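Local structure of beta-galactosidase (Trichoderma reesei, 3OG2) at residues K480-E491 / S544-A555. The protein probably hydrolyses terminal non-reducing beta-D-galactose residues in beta-D-galactosides, as a secreted glycoprotein of glycoside hydrolase family 35. Sequence-based numbering, arbitrary orientation. Where two conformers were deposited one is given.
Sequences KTVLVLYGGAQE and SLVIYMVDRNSA. With MAN (alpha-D-mannopyranose), chain B.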
# COMPACT_ATOMS: atom_id res chain seq x y z
N LYS A 480 0.36 -39.70 5.48
CA LYS A 480 -0.94 -39.40 4.92
C LYS A 480 -0.79 -38.27 3.88
O LYS A 480 0.17 -37.50 3.93
CB LYS A 480 -1.98 -38.97 5.94
CG LYS A 480 -1.72 -37.85 6.93
CD LYS A 480 -2.94 -37.41 7.73
CE LYS A 480 -2.68 -36.33 8.80
NZ LYS A 480 -3.99 -35.96 9.51
N THR A 481 -1.75 -38.20 2.98
CA THR A 481 -1.93 -37.02 2.12
C THR A 481 -3.15 -36.28 2.62
O THR A 481 -4.16 -36.93 2.89
CB THR A 481 -2.07 -37.45 0.65
OG1 THR A 481 -0.87 -38.11 0.23
CG2 THR A 481 -2.26 -36.28 -0.29
N VAL A 482 -3.06 -34.96 2.76
CA VAL A 482 -4.17 -34.18 3.27
C VAL A 482 -4.66 -33.27 2.19
O VAL A 482 -3.84 -32.63 1.50
CB VAL A 482 -3.69 -33.37 4.49
CG1 VAL A 482 -4.71 -32.30 4.83
CG2 VAL A 482 -3.47 -34.31 5.65
N LEU A 483 -5.97 -33.16 2.02
CA LEU A 483 -6.61 -32.25 1.08
C LEU A 483 -7.66 -31.45 1.87
O LEU A 483 -8.42 -32.06 2.63
CB LEU A 483 -7.30 -33.07 -0.02
CG LEU A 483 -8.20 -32.30 -0.98
CD1 LEU A 483 -7.41 -31.28 -1.81
CD2 LEU A 483 -8.92 -33.28 -1.91
N VAL A 484 -7.68 -30.14 1.74
CA VAL A 484 -8.66 -29.28 2.42
C VAL A 484 -9.50 -28.63 1.34
O VAL A 484 -8.94 -27.91 0.47
CB VAL A 484 -7.98 -28.21 3.28
CG1 VAL A 484 -9.06 -27.37 3.99
CG2 VAL A 484 -7.01 -28.87 4.27
N LEU A 485 -10.80 -28.89 1.39
CA LEU A 485 -11.77 -28.39 0.42
C LEU A 485 -12.78 -27.48 1.15
O LEU A 485 -13.07 -27.74 2.35
CB LEU A 485 -12.60 -29.54 -0.18
CG LEU A 485 -11.80 -30.59 -0.96
CD1 LEU A 485 -12.73 -31.68 -1.47
CD2 LEU A 485 -11.08 -29.91 -2.13
N TYR A 486 -13.30 -26.48 0.46
CA TYR A 486 -14.29 -25.65 1.13
C TYR A 486 -15.39 -25.20 0.18
O TYR A 486 -15.24 -25.10 -1.04
CB TYR A 486 -13.66 -24.41 1.83
CG TYR A 486 -13.09 -23.40 0.82
CD1 TYR A 486 -11.80 -23.59 0.32
CD2 TYR A 486 -13.81 -22.32 0.36
CE1 TYR A 486 -11.27 -22.69 -0.60
CE2 TYR A 486 -13.31 -21.43 -0.57
CZ TYR A 486 -12.01 -21.62 -1.05
OH TYR A 486 -11.49 -20.73 -1.98
N GLY A 487 -16.55 -24.90 0.80
CA GLY A 487 -17.66 -24.24 0.11
C GLY A 487 -18.25 -23.16 1.00
O GLY A 487 -18.09 -23.19 2.22
N GLY A 488 -18.97 -22.23 0.42
CA GLY A 488 -19.78 -21.30 1.21
C GLY A 488 -20.83 -22.10 1.95
O GLY A 488 -21.30 -23.16 1.53
N ALA A 489 -21.23 -21.57 3.09
CA ALA A 489 -22.25 -22.27 3.89
C ALA A 489 -23.52 -22.58 3.10
O ALA A 489 -24.00 -21.77 2.30
CB ALA A 489 -22.61 -21.43 5.10
N GLN A 490 -24.05 -23.79 3.35
CA GLN A 490 -25.28 -24.31 2.75
C GLN A 490 -25.08 -24.70 1.27
O GLN A 490 -26.08 -25.10 0.62
CB GLN A 490 -26.48 -23.35 2.88
CG GLN A 490 -26.85 -23.24 4.36
CD GLN A 490 -26.51 -24.56 5.05
OE1 GLN A 490 -26.93 -25.62 4.58
NE2 GLN A 490 -25.74 -24.48 6.13
N GLU A 491 -23.88 -24.61 0.72
CA GLU A 491 -23.66 -25.09 -0.67
C GLU A 491 -23.47 -26.59 -0.70
O GLU A 491 -22.69 -27.15 0.12
CB GLU A 491 -22.43 -24.42 -1.25
CG GLU A 491 -22.53 -22.94 -1.59
CD GLU A 491 -21.15 -22.33 -1.87
OE1 GLU A 491 -20.14 -23.04 -2.06
OE2 GLU A 491 -21.10 -21.06 -1.87
N SER A 544 -4.75 -43.68 2.37
CA SER A 544 -3.90 -42.75 3.08
C SER A 544 -4.22 -41.29 2.73
O SER A 544 -3.49 -40.40 3.19
CB SER A 544 -2.41 -43.01 2.83
OG SER A 544 -2.03 -42.77 1.49
N LEU A 545 -5.29 -41.05 2.01
CA LEU A 545 -5.77 -39.69 1.72
C LEU A 545 -6.81 -39.29 2.76
O LEU A 545 -7.75 -40.02 3.02
CB LEU A 545 -6.39 -39.69 0.31
CG LEU A 545 -7.03 -38.34 -0.10
CD1 LEU A 545 -5.99 -37.23 -0.17
CD2 LEU A 545 -7.79 -38.46 -1.40
N VAL A 546 -6.64 -38.14 3.38
CA VAL A 546 -7.60 -37.60 4.35
C VAL A 546 -8.10 -36.27 3.81
O VAL A 546 -7.29 -35.40 3.50
CB VAL A 546 -6.97 -37.42 5.72
CG1 VAL A 546 -8.05 -36.87 6.64
CG2 VAL A 546 -6.35 -38.74 6.18
N ILE A 547 -9.43 -36.19 3.65
CA ILE A 547 -10.02 -34.96 3.12
C ILE A 547 -10.79 -34.26 4.25
O ILE A 547 -11.65 -34.89 4.88
CB ILE A 547 -10.92 -35.20 1.90
CG1 ILE A 547 -10.28 -36.16 0.90
CG2 ILE A 547 -11.26 -33.86 1.27
CD1 ILE A 547 -10.85 -37.58 0.88
N TYR A 548 -10.43 -32.99 4.44
CA TYR A 548 -11.11 -32.11 5.40
C TYR A 548 -12.02 -31.22 4.61
O TYR A 548 -11.54 -30.50 3.70
CB TYR A 548 -10.08 -31.29 6.16
CG TYR A 548 -9.14 -32.10 7.02
CD1 TYR A 548 -8.09 -32.83 6.45
CD2 TYR A 548 -9.24 -32.15 8.40
CE1 TYR A 548 -7.21 -33.57 7.21
CE2 TYR A 548 -8.35 -32.90 9.18
CZ TYR A 548 -7.34 -33.62 8.58
OH TYR A 548 -6.44 -34.35 9.34
N MET A 549 -13.32 -31.25 4.89
CA MET A 549 -14.34 -30.52 4.14
C MET A 549 -14.92 -29.45 5.04
O MET A 549 -15.60 -29.82 6.01
CB MET A 549 -15.41 -31.50 3.69
CG MET A 549 -14.92 -32.44 2.56
SD MET A 549 -15.97 -33.92 2.47
CE MET A 549 -15.08 -34.95 3.62
N VAL A 550 -14.69 -28.18 4.75
CA VAL A 550 -15.09 -27.12 5.65
C VAL A 550 -15.90 -26.05 4.91
O VAL A 550 -15.93 -26.02 3.68
CB VAL A 550 -13.85 -26.45 6.30
CG1 VAL A 550 -13.11 -27.48 7.16
CG2 VAL A 550 -12.91 -25.83 5.26
N ASP A 551 -16.53 -25.15 5.69
CA ASP A 551 -17.13 -24.00 5.01
C ASP A 551 -16.08 -22.92 4.87
O ASP A 551 -14.98 -22.90 5.46
CB ASP A 551 -18.39 -23.54 5.71
CG ASP A 551 -18.15 -22.90 7.06
OD1 ASP A 551 -17.07 -23.09 7.67
OD2 ASP A 551 -19.12 -22.26 7.52
N ARG A 552 -16.42 -21.92 4.04
CA ARG A 552 -15.48 -20.83 3.76
C ARG A 552 -15.04 -20.11 5.01
O ARG A 552 -13.86 -19.80 5.18
CB ARG A 552 -16.19 -19.80 2.85
CG ARG A 552 -15.24 -18.67 2.50
CD ARG A 552 -16.03 -17.50 1.85
NE ARG A 552 -16.53 -17.84 0.52
CZ ARG A 552 -17.75 -18.04 0.08
NH1 ARG A 552 -18.86 -17.96 0.86
NH2 ARG A 552 -17.88 -18.33 -1.20
N ASN A 553 -15.98 -19.81 5.91
CA ASN A 553 -15.60 -19.05 7.09
C ASN A 553 -14.69 -19.86 8.00
O ASN A 553 -13.88 -19.23 8.67
CB ASN A 553 -16.85 -18.57 7.83
CG ASN A 553 -17.53 -17.50 7.01
OD1 ASN A 553 -18.28 -17.77 6.07
ND2 ASN A 553 -17.32 -16.23 7.37
N SER A 554 -14.80 -21.18 8.00
CA SER A 554 -13.78 -21.97 8.73
C SER A 554 -12.46 -21.95 7.98
O SER A 554 -11.39 -21.83 8.62
CB SER A 554 -14.27 -23.41 8.84
OG SER A 554 -15.38 -23.45 9.68
N ALA A 555 -12.49 -22.06 6.65
CA ALA A 555 -11.23 -22.05 5.88
C ALA A 555 -10.43 -20.77 6.08
O ALA A 555 -9.21 -20.74 6.05
CB ALA A 555 -11.54 -22.18 4.38
C1 MAN B . -19.19 -12.67 7.49
C2 MAN B . -19.37 -13.11 6.04
C3 MAN B . -20.78 -13.73 5.90
C4 MAN B . -20.92 -14.91 6.89
C5 MAN B . -20.71 -14.37 8.33
C6 MAN B . -20.72 -15.54 9.32
O2 MAN B . -18.37 -14.07 5.74
O3 MAN B . -20.86 -14.26 4.55
O4 MAN B . -22.23 -15.42 6.79
O5 MAN B . -19.41 -13.77 8.38
O6 MAN B . -20.67 -15.01 10.66
O HOH W 1 -0.39 -40.70 1.10
O HOH W 2 -18.97 -20.30 5.30
O HOH W 3 -21.83 -18.79 -0.60
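Thr481-Gly487 and Leu545-Asp551 pair as parallel strands, their axes 4.7 Å apart and 26° from exact alignment, through seven hydrogen bonds, from Thr481 N to Ser544 O through Gly487 N to Val550 O. They form the single parallel pair of a five-stranded mixed sheet, whose other pairs are antiparallel. On the face bearing Val482, Val484 and Tyr548, Lys480 reaches along the sheet on an extended chain: CD passes Val546 CG2, and NZ meets Tyr548 OH at 2.9 Å near the ring plane. With CG anti to the carbonyl carbon (chi1 -64°), the Tyr548 ring lies back along the face toward Val482, whose CG1 meets CE1 obliquely at 3.7 Å. Asp640 gives both polar ends a second partner, as a salt bridge to Lys480 NZ and a hydrogen bond to Tyr548 OH. A phenylalanine in place of Tyr548 would probably keep the packing on Val482 but leave Lys480 NZ and Asp640 each short of a partner, their mutual salt bridge remaining. On the face of Leu483, Leu485 and Ile547 the contact is mostly aliphatic: Ile547 CG2 contacts Leu483 CD2 at 4.0 Å and Leu485 CD1 at 3.8 Å, and Phe495 of strand 492-497 packs on Leu485 and Ile547. Where the pairing ends, Asp551 N-caps the short helix: its OD1 accepts from Ser554 N, 51° out of the carboxylate plane, and from Ser554 OG at 2.7 Å. Arg552 NH1 approaches Gly488 CA to 3.5 Å, while NH2 salt-bridges Asp449. Asn553 ND2 donates nearly straight to mannose O2 at 2.9 Å. The chemistry thus passes from buried charges through aliphatic packing to a capped helix start touching the protein's own glycan.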